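Local coordinates for protein sialidase B (Streptococcus pneumoniae serotype 4, PDB 4XJW) that hydrolyses alpha-(2->3)-, alpha-(2->6)- and alpha-(2->8)-linked terminal sialic acid residues of oligosaccharides, glycoproteins and glycolipids, at residues Phe50-Lys56 with Asn143-Thr149; Gly198-Gln202 with Glu253-Ala257; Gly584-Gly589 with Trp600-Ile606. The protein carries 1 engineered substitution. One frame throughout, in Å; residues are numbered along the deposited sequence.

Overall arrangement
The three contacts follow one another along the chain without touching. Contact 1 belongs to the N-terminal lectin-like domain of the concanavalin clan, about 40 Å from the centre of the chain and away from the catalytic residues. Contacts 2 and 3 sit in the sialidase beta-propeller, on opposite sides of the chain's centre, centres about 32 Å apart; each is about 45 Å from contact 1, centre to centre. In contact 2, the side chain of Thr201 is about 12 Å from that of Arg207, a probable substrate-binding residue. In contact 3, Gly584 lies about 9 Å from the side chain of Arg581, another such arginine, and the Leu586 side chain is about 13 Å from bound Optactin.

Contact 1 of 3, residues Phe50-Lys56 with Asn143-Thr149; sequences FGLSNSK and NGIDKAT
Asn54 reaches across to the backbone of Asn143 and Gly144, and Asp146 answers by gripping Ser55, where two antiparallel strands of the N-terminal lectin-like domain run out into loops. With CG anti to the backbone N (chi1 -179°), the Asn54 amide extends past Gly144 O, and its ND2 donates to Asn143 O at 3.1 Å. The other end of the same amide is also used: Asn54 OD1 accepts from Lys56 N at 2.9 Å, an Asx turn that fixes the rotation of the group. Asp146 OD1 takes two bonds from one residue, from Ser55 N at 2.9 Å and from Ser55 OG at 2.7 Å. Both come on the syn side but from opposite faces of the carboxylate plane. The Lys56 chain crosses Asp146 obliquely, without a salt bridge. Next to these bonds is a classic beta bulge, Asp146 and Lys147 both facing Ser53; Asp146 N reaches Ser53 O at 2.9 Å, while the bond from Lys147 N to the same oxygen is weak. Thr149 and Gly51 form a hydrogen-bonded antiparallel pair, Gly51 N to Thr149 O at 2.8 Å and Thr149 N to Gly51 O at 2.7 Å. A water links Thr149 OG1 to Ser53 OG, which also hydrogen-bonds to Asn154 O. On the other face of the sheet, Leu52 CD2 rests on Ala148 CB at 3.7 Å. Strand 147-150 lies between strands 17-18 and 46-53, with strand 63-69 beyond the latter; helix 20-23 packs against Phe50 and Ala148, and Lys147 forms a salt bridge with Asp18.

Contact 2 of 3, residues Gly198-Gln202 with Glu253-Ala257; sequences GDSTQ and EPIFA
Asp199 OD1 is gripped by two donors of Thr201, OG1 at 2.7 Å and N at 3.0 Å, while the other oxygen of the carboxylate, OD2, meets Pro254 CG across the contact. The bond to Thr201 N makes an Asx turn, nested in a type I beta turn from Asp199 to Gln202 that leads toward the first strand of the sialidase beta-propeller. Thr201 OG1 approaches on the syn lone pair of Asp199 OD1, whereas Thr201 N comes from above the carboxylate plane. These bonds fix the Asp199 side chain, and its OD2 also accepts from Gln196 N.

Ser200 is held twice by the segment Glu253-Ala257. Ser200 N donates to Glu253 OE2 at 3.0 Å, nearly along the C-O axis of the carboxylate. The glutamate chain bends at chi2 (64°) and brings that oxygen to the Ser200 amide. Ser200 OG donates to Pro254 O at 2.7 Å, from above the carbonyl plane. The proline ring packs against the turn, its CB 3.9 Å from Thr201 CG2, the two side chains crossing at about a right angle. The contact thus ties the approach to strand 205-213 to the end of the first BNR repeat and the strand after it, 255-256, which edges the four-stranded sheet. The Tyr227 hydroxyl donates to Thr201 O, and Tyr227 also touches Phe256. The rim of the phenylalanine ring faces the same carbonyl: Thr201 O lies near the ring plane, 3.7 Å from Phe256 CZ.

Contact 3 of 3, residues Gly584-Gly589 with Trp600-Ile606; sequences GQLVVG and WKYHYGI. Engineered in segment 600-606: Gly605 (natural residue Asp).
A classic beta bulge interrupts this propeller hairpin: Lys601 and Tyr602 both face Val588, whose carbonyl oxygen accepts from the two successive amides. Lys601 N lies 3.0 Å from Val588 O and Tyr602 N 3.3 Å from it. The extra residue shifts the register by one and brings Trp600 opposite Gly589, where the indole comes close to the main chain, Trp600 CE3 being 3.4 Å from Gly589 CA. Trp600 CE3 also meets Val587 CG1 at 3.8 Å, the two side chains crossing at about a right angle.

Val587 also packs on His603. Its CG1, anti to the backbone N (chi1 -174°), sits over one face of the His603 ring, a CH-pi contact 3.9 Å from the centroid. A nearly straight bond lying in the ring plane, His603 ND1 to Gln585 OE1 at 2.9 Å and 169°, holds the ring from its edge, with amide and ring planes 79° apart. Asn576 supplies a second donor to that oxygen. On the opposite face of the sheet, Val588 CB lies 4.0 Å from Tyr602 CB, and Leu586 CG meets Ile606 CD1. The engineered Gly605 stands opposite Gln585 in a non-hydrogen-bonded pair.

Strand 597-605 edges the four-stranded sheet, with strand 569-575 on the other side of 584-592; strand 647-652 and helix 654-657 pack against Leu586 and Tyr604.

Contact 1 of 3, residues Phe50-Lys56 with Asn143-Thr149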
loop_
_atom_site.group_PDB
_atom_site.type_symbol
_atom_site.label_atom_id
_atom_site.label_comp_id
_atom_site.label_asym_id
_atom_site.label_seq_id
_atom_site.Cartn_x
_atom_site.Cartn_y
_atom_site.Cartn_z
ATOM N N PHE A 50 -29.741 -3.477 4.433
ATOM C CA PHE A 50 -30.957 -2.940 3.837
ATOM C C PHE A 50 -31.418 -3.899 2.765
ATOM O O PHE A 50 -30.602 -4.406 1.991
ATOM C CB PHE A 50 -30.676 -1.554 3.233
ATOM C CG PHE A 50 -31.806 -0.995 2.409
ATOM C CD1 PHE A 50 -32.851 -0.306 3.011
ATOM C CD2 PHE A 50 -31.812 -1.145 1.027
ATOM C CE1 PHE A 50 -33.889 0.216 2.248
ATOM C CE2 PHE A 50 -32.844 -0.622 0.258
ATOM C CZ PHE A 50 -33.883 0.058 0.872
ATOM N N GLY A 51 -32.724 -4.157 2.732
ATOM C CA GLY A 51 -33.313 -5.026 1.731
ATOM C C GLY A 51 -34.614 -4.476 1.172
ATOM O O GLY A 51 -35.413 -3.860 1.890
ATOM N N LEU A 52 -34.802 -4.666 -0.128
ATOM C CA LEU A 52 -36.071 -4.404 -0.795
ATOM C C LEU A 52 -36.433 -5.687 -1.517
ATOM O O LEU A 52 -35.715 -6.103 -2.430
ATOM C CB LEU A 52 -35.928 -3.297 -1.834
ATOM C CG LEU A 52 -35.787 -1.856 -1.368
ATOM C CD1 LEU A 52 -35.419 -0.982 -2.552
ATOM C CD2 LEU A 52 -37.082 -1.384 -0.732
ATOM N N SER A 53 -37.530 -6.332 -1.140
ATOM C CA SER A 53 -37.791 -7.636 -1.732
ATOM C C SER A 53 -39.239 -7.899 -2.093
ATOM O O SER A 53 -40.153 -7.332 -1.505
ATOM C CB SER A 53 -37.341 -8.741 -0.775
ATOM O OG SER A 53 -38.164 -8.754 0.378
ATOM N N ASN A 54 -39.432 -8.788 -3.062
ATOM C CA ASN A 54 -40.701 -9.480 -3.215
ATOM C C ASN A 54 -40.662 -10.610 -2.198
ATOM O O ASN A 54 -39.863 -11.540 -2.325
ATOM C CB ASN A 54 -40.850 -10.035 -4.633
ATOM C CG ASN A 54 -42.179 -10.754 -4.850
ATOM O OD1 ASN A 54 -42.805 -11.235 -3.906
ATOM N ND2 ASN A 54 -42.603 -10.835 -6.103
ATOM N N SER A 55 -41.517 -10.530 -1.184
ATOM C CA SER A 55 -41.465 -11.479 -0.079
ATOM C C SER A 55 -42.364 -12.700 -0.274
ATOM O O SER A 55 -42.473 -13.533 0.619
ATOM C CB SER A 55 -41.851 -10.794 1.227
ATOM O OG SER A 55 -43.211 -10.407 1.209
ATOM N N LYS A 56 -43.002 -12.809 -1.434
ATOM C CA LYS A 56 -43.976 -13.878 -1.658
ATOM C C LYS A 56 -43.332 -15.224 -1.965
ATOM O O LYS A 56 -42.232 -15.293 -2.519
ATOM C CB LYS A 56 -44.944 -13.493 -2.775
ATOM C CG LYS A 56 -45.796 -12.283 -2.433
ATOM C CD LYS A 56 -46.793 -11.993 -3.532
ATOM C CE LYS A 56 -47.749 -10.883 -3.127
ATOM N NZ LYS A 56 -49.011 -10.933 -3.924
ATOM N N ASN A 143 -39.741 -7.085 -9.907
ATOM C CA ASN A 143 -41.121 -7.563 -9.997
ATOM C C ASN A 143 -41.701 -7.986 -8.655
ATOM O O ASN A 143 -41.158 -8.862 -7.983
ATOM C CB ASN A 143 -41.225 -8.717 -10.993
ATOM C CG ASN A 143 -42.670 -9.104 -11.280
ATOM O OD1 ASN A 143 -43.554 -8.243 -11.351
ATOM N ND2 ASN A 143 -42.919 -10.399 -11.432
ATOM N N GLY A 144 -42.791 -7.338 -8.260
ATOM C CA GLY A 144 -43.507 -7.733 -7.059
ATOM C C GLY A 144 -42.912 -7.326 -5.724
ATOM O O GLY A 144 -43.277 -7.892 -4.697
ATOM N N ILE A 145 -41.998 -6.357 -5.721
ATOM C CA ILE A 145 -41.474 -5.841 -4.460
ATOM C C ILE A 145 -42.626 -5.425 -3.541
ATOM O O ILE A 145 -43.549 -4.731 -3.974
ATOM C CB ILE A 145 -40.502 -4.653 -4.672
ATOM C CG1 ILE A 145 -39.081 -5.167 -4.917
ATOM C CG2 ILE A 145 -40.486 -3.747 -3.458
ATOM C CD1 ILE A 145 -38.078 -4.053 -5.136
ATOM N N ASP A 146 -42.584 -5.893 -2.296
ATOM C CA ASP A 146 -43.624 -5.586 -1.318
ATOM C C ASP A 146 -43.092 -5.409 0.103
ATOM O O ASP A 146 -43.867 -5.243 1.044
ATOM C CB ASP A 146 -44.735 -6.654 -1.343
ATOM C CG ASP A 146 -44.227 -8.068 -1.053
ATOM O OD1 ASP A 146 -43.178 -8.245 -0.397
ATOM O OD2 ASP A 146 -44.909 -9.028 -1.482
ATOM N N LYS A 147 -41.771 -5.427 0.260
ATOM C CA LYS A 147 -41.166 -5.297 1.582
ATOM C C LYS A 147 -39.896 -4.468 1.532
ATOM O O LYS A 147 -39.069 -4.657 0.639
ATOM C CB LYS A 147 -40.803 -6.665 2.140
ATOM C CG LYS A 147 -41.972 -7.498 2.597
ATOM C CD LYS A 147 -42.584 -6.936 3.861
ATOM C CE LYS A 147 -43.546 -7.942 4.477
ATOM N NZ LYS A 147 -44.174 -7.403 5.712
ATOM N N ALA A 148 -39.754 -3.553 2.492
ATOM C CA ALA A 148 -38.503 -2.828 2.710
ATOM C C ALA A 148 -38.027 -3.164 4.117
ATOM O O ALA A 148 -38.798 -3.075 5.076
ATOM C CB ALA A 148 -38.712 -1.333 2.549
ATOM N N THR A 149 -36.765 -3.560 4.249
ATOM C CA THR A 149 -36.293 -4.151 5.489
ATOM C C THR A 149 -34.941 -3.595 5.916
ATOM O O THR A 149 -34.075 -3.335 5.077
ATOM C CB THR A 149 -36.166 -5.672 5.329
ATOM O OG1 THR A 149 -37.358 -6.185 4.726
ATOM C CG2 THR A 149 -35.954 -6.355 6.677
HETATM O O HOH W 1 -36.544 -7.511 2.346
#

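Contact 2 of 3, residues Gly198-Gln202 with Glu253-Ala257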
loop_
_atom_site.group_PDB
_atom_site.type_symbol
_atom_site.label_atom_id
_atom_site.label_comp_id
_atom_site.label_asym_id
_atom_site.label_seq_id
_atom_site.Cartn_x
_atom_site.Cartn_y
_atom_site.Cartn_z
ATOM N N GLY A 198 -6.392 9.198 -8.432
ATOM C CA GLY A 198 -6.744 10.422 -9.134
ATOM C C GLY A 198 -5.914 11.619 -8.721
ATOM O O GLY A 198 -6.085 12.731 -9.245
ATOM N N ASP A 199 -5.013 11.410 -7.765
ATOM C CA ASP A 199 -4.071 12.462 -7.407
ATOM C C ASP A 199 -2.971 12.665 -8.455
ATOM O O ASP A 199 -3.006 12.077 -9.538
ATOM C CB ASP A 199 -3.506 12.268 -5.982
ATOM C CG ASP A 199 -2.526 11.098 -5.852
ATOM O OD1 ASP A 199 -2.082 10.534 -6.871
ATOM O OD2 ASP A 199 -2.170 10.768 -4.688
ATOM N N SER A 200 -1.998 13.504 -8.120
ATOM C CA SER A 200 -0.921 13.863 -9.045
ATOM C C SER A 200 -0.083 12.687 -9.558
ATOM O O SER A 200 0.583 12.812 -10.591
ATOM C CB SER A 200 0.016 14.853 -8.365
ATOM O OG SER A 200 0.516 14.303 -7.162
ATOM N N THR A 201 -0.085 11.564 -8.842
ATOM C CA THR A 201 0.701 10.406 -9.275
ATOM C C THR A 201 0.062 9.693 -10.457
ATOM O O THR A 201 0.759 9.059 -11.254
ATOM C CB THR A 201 0.928 9.359 -8.154
ATOM O OG1 THR A 201 -0.305 8.698 -7.825
ATOM C CG2 THR A 201 1.531 9.999 -6.912
ATOM N N GLN A 202 -1.262 9.816 -10.559
ATOM C CA GLN A 202 -2.073 9.077 -11.526
ATOM C C GLN A 202 -1.944 7.560 -11.414
ATOM O O GLN A 202 -2.336 6.822 -12.320
ATOM C CB GLN A 202 -1.821 9.571 -12.953
ATOM C CG GLN A 202 -2.334 10.991 -13.170
ATOM C CD GLN A 202 -3.853 11.092 -13.108
ATOM O OE1 GLN A 202 -4.425 11.595 -12.131
ATOM N NE2 GLN A 202 -4.515 10.643 -14.163
ATOM N N GLU A 253 0.339 17.857 -1.965
ATOM C CA GLU A 253 0.082 17.082 -3.180
ATOM C C GLU A 253 1.348 16.283 -3.472
ATOM O O GLU A 253 2.448 16.815 -3.420
ATOM C CB GLU A 253 -0.271 17.988 -4.362
ATOM C CG GLU A 253 -0.825 17.228 -5.583
ATOM C CD GLU A 253 -2.167 16.519 -5.311
ATOM O OE1 GLU A 253 -2.848 16.882 -4.326
ATOM O OE2 GLU A 253 -2.553 15.608 -6.091
ATOM N N PRO A 254 1.206 14.979 -3.737
ATOM C CA PRO A 254 2.400 14.146 -3.926
ATOM C C PRO A 254 3.292 14.565 -5.100
ATOM O O PRO A 254 2.826 15.145 -6.091
ATOM C CB PRO A 254 1.808 12.772 -4.225
ATOM C CG PRO A 254 0.478 12.774 -3.532
ATOM C CD PRO A 254 -0.033 14.187 -3.749
ATOM N N ILE A 255 4.577 14.272 -4.956
ATOM C CA ILE A 255 5.537 14.416 -6.046
ATOM C C ILE A 255 6.251 13.091 -6.187
ATOM O O ILE A 255 6.090 12.210 -5.331
ATOM C CB ILE A 255 6.571 15.542 -5.791
ATOM C CG1 ILE A 255 7.426 15.248 -4.545
ATOM C CG2 ILE A 255 5.857 16.869 -5.700
ATOM C CD1 ILE A 255 8.623 16.189 -4.368
ATOM N N PHE A 256 7.041 12.936 -7.247
ATOM C CA PHE A 256 7.846 11.721 -7.382
ATOM C C PHE A 256 9.247 11.916 -6.838
ATOM O O PHE A 256 9.886 12.940 -7.092
ATOM C CB PHE A 256 7.951 11.242 -8.841
ATOM C CG PHE A 256 6.644 10.850 -9.454
ATOM C CD1 PHE A 256 5.926 9.764 -8.962
ATOM C CD2 PHE A 256 6.136 11.546 -10.541
ATOM C CE1 PHE A 256 4.710 9.407 -9.536
ATOM C CE2 PHE A 256 4.933 11.195 -11.118
ATOM C CZ PHE A 256 4.215 10.123 -10.619
ATOM N N ALA A 257 9.717 10.912 -6.100
ATOM C CA ALA A 257 11.107 10.818 -5.674
ATOM C C ALA A 257 11.939 10.021 -6.672
ATOM O O ALA A 257 13.111 10.342 -6.913
ATOM C CB ALA A 257 11.211 10.205 -4.284
#

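Contact 3 of 3, residues Gly584-Gly589 with Trp600-Ile606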
loop_
_atom_site.group_PDB
_atom_site.type_symbol
_atom_site.label_atom_id
_atom_site.label_comp_id
_atom_site.label_asym_id
_atom_site.label_seq_id
_atom_site.Cartn_x
_atom_site.Cartn_y
_atom_site.Cartn_z
ATOM N N GLY A 584 -4.735 -5.801 13.064
ATOM C CA GLY A 584 -3.614 -4.893 13.258
ATOM C C GLY A 584 -3.517 -4.376 14.673
ATOM O O GLY A 584 -4.536 -4.099 15.307
ATOM N N GLN A 585 -2.291 -4.295 15.177
ATOM C CA GLN A 585 -2.068 -3.800 16.534
ATOM C C GLN A 585 -0.883 -2.861 16.615
ATOM O O GLN A 585 0.061 -2.962 15.835
ATOM C CB GLN A 585 -1.819 -4.960 17.504
ATOM C CG GLN A 585 -3.012 -5.874 17.706
ATOM C CD GLN A 585 -2.781 -6.901 18.802
ATOM O OE1 GLN A 585 -1.665 -7.056 19.308
ATOM N NE2 GLN A 585 -3.839 -7.626 19.160
ATOM N N LEU A 586 -0.940 -1.954 17.579
ATOM C CA LEU A 586 0.268 -1.328 18.079
ATOM C C LEU A 586 0.580 -2.027 19.386
ATOM O O LEU A 586 -0.310 -2.208 20.225
ATOM C CB LEU A 586 0.077 0.156 18.347
ATOM C CG LEU A 586 -0.324 1.037 17.179
ATOM C CD1 LEU A 586 -0.194 2.486 17.611
ATOM C CD2 LEU A 586 0.537 0.776 15.963
ATOM N N VAL A 587 1.833 -2.424 19.562
ATOM C CA VAL A 587 2.229 -3.113 20.786
ATOM C C VAL A 587 3.274 -2.255 21.487
ATOM O O VAL A 587 4.318 -1.951 20.910
ATOM C CB VAL A 587 2.769 -4.527 20.492
ATOM C CG1 VAL A 587 3.034 -5.272 21.791
ATOM C CG2 VAL A 587 1.773 -5.324 19.618
ATOM N N VAL A 588 2.981 -1.844 22.723
ATOM C CA VAL A 588 3.896 -1.002 23.484
ATOM C C VAL A 588 4.743 -1.853 24.427
ATOM O O VAL A 588 4.200 -2.595 25.247
ATOM C CB VAL A 588 3.134 0.049 24.308
ATOM C CG1 VAL A 588 4.106 0.927 25.082
ATOM C CG2 VAL A 588 2.237 0.908 23.416
ATOM N N GLY A 589 6.063 -1.760 24.291
ATOM C CA GLY A 589 6.972 -2.490 25.163
ATOM C C GLY A 589 7.810 -1.557 26.014
ATOM O O GLY A 589 8.282 -0.522 25.533
ATOM N N TRP A 600 6.495 -6.531 26.719
ATOM C CA TRP A 600 5.384 -6.093 25.871
ATOM C C TRP A 600 4.090 -6.018 26.676
ATOM O O TRP A 600 3.380 -7.009 26.859
ATOM C CB TRP A 600 5.261 -6.991 24.641
ATOM C CG TRP A 600 6.563 -7.070 23.910
ATOM C CD1 TRP A 600 7.468 -8.090 23.951
ATOM C CD2 TRP A 600 7.136 -6.058 23.066
ATOM N NE1 TRP A 600 8.559 -7.788 23.171
ATOM C CE2 TRP A 600 8.378 -6.549 22.615
ATOM C CE3 TRP A 600 6.713 -4.793 22.643
ATOM C CZ2 TRP A 600 9.200 -5.816 21.759
ATOM C CZ3 TRP A 600 7.533 -4.070 21.802
ATOM C CH2 TRP A 600 8.761 -4.575 21.370
ATOM N N LYS A 601 3.804 -4.816 27.160
ATOM C CA LYS A 601 2.809 -4.610 28.206
ATOM C C LYS A 601 1.409 -4.238 27.702
ATOM O O LYS A 601 0.401 -4.637 28.295
ATOM C CB LYS A 601 3.327 -3.537 29.159
ATOM C CG LYS A 601 2.457 -3.269 30.368
ATOM C CD LYS A 601 3.176 -2.282 31.296
ATOM C CE LYS A 601 2.413 -2.016 32.579
ATOM N NZ LYS A 601 3.211 -1.131 33.485
ATOM N N TYR A 602 1.343 -3.468 26.622
ATOM C CA TYR A 602 0.063 -2.993 26.097
ATOM C C TYR A 602 -0.134 -3.413 24.637
ATOM O O TYR A 602 0.801 -3.343 23.841
ATOM C CB TYR A 602 -0.018 -1.466 26.198
ATOM C CG TYR A 602 0.145 -0.912 27.598
ATOM C CD1 TYR A 602 -0.904 -0.953 28.505
ATOM C CD2 TYR A 602 1.338 -0.321 27.999
ATOM C CE1 TYR A 602 -0.770 -0.437 29.775
ATOM C CE2 TYR A 602 1.487 0.200 29.264
ATOM C CZ TYR A 602 0.425 0.135 30.150
ATOM O OH TYR A 602 0.556 0.644 31.417
ATOM N N HIS A 603 -1.344 -3.862 24.300
ATOM C CA HIS A 603 -1.716 -4.176 22.915
ATOM C C HIS A 603 -2.932 -3.334 22.540
ATOM O O HIS A 603 -3.971 -3.429 23.194
ATOM C CB HIS A 603 -2.096 -5.655 22.782
ATOM C CG HIS A 603 -0.944 -6.596 22.937
ATOM N ND1 HIS A 603 -0.468 -7.369 21.896
ATOM C CD2 HIS A 603 -0.179 -6.904 24.012
ATOM C CE1 HIS A 603 0.544 -8.102 22.323
ATOM N NE2 HIS A 603 0.738 -7.842 23.604
ATOM N N TYR A 604 -2.814 -2.515 21.494
ATOM C CA TYR A 604 -3.955 -1.739 21.010
ATOM C C TYR A 604 -4.432 -2.266 19.666
ATOM O O TYR A 604 -3.665 -2.327 18.714
ATOM C CB TYR A 604 -3.585 -0.264 20.855
ATOM C CG TYR A 604 -4.652 0.538 20.134
ATOM C CD1 TYR A 604 -5.818 0.933 20.789
ATOM C CD2 TYR A 604 -4.497 0.894 18.798
ATOM C CE1 TYR A 604 -6.802 1.653 20.126
ATOM C CE2 TYR A 604 -5.465 1.613 18.135
ATOM C CZ TYR A 604 -6.618 1.990 18.802
ATOM O OH TYR A 604 -7.581 2.710 18.129
ATOM N N GLY A 605 -5.701 -2.632 19.586
ATOM C CA GLY A 605 -6.268 -3.100 18.322
ATOM C C GLY A 605 -6.640 -1.920 17.426
ATOM O O GLY A 605 -7.485 -1.102 17.782
ATOM N N ILE A 606 -6.010 -1.840 16.259
ATOM C CA ILE A 606 -6.280 -0.763 15.298
ATOM C C ILE A 606 -7.736 -0.813 14.807
ATOM O O ILE A 606 -8.396 0.213 14.633
ATOM C CB ILE A 606 -5.308 -0.867 14.106
ATOM C CG1 ILE A 606 -3.871 -0.591 14.555
ATOM C CG2 ILE A 606 -5.709 0.104 12.993
ATOM C CD1 ILE A 606 -3.538 0.883 14.583
#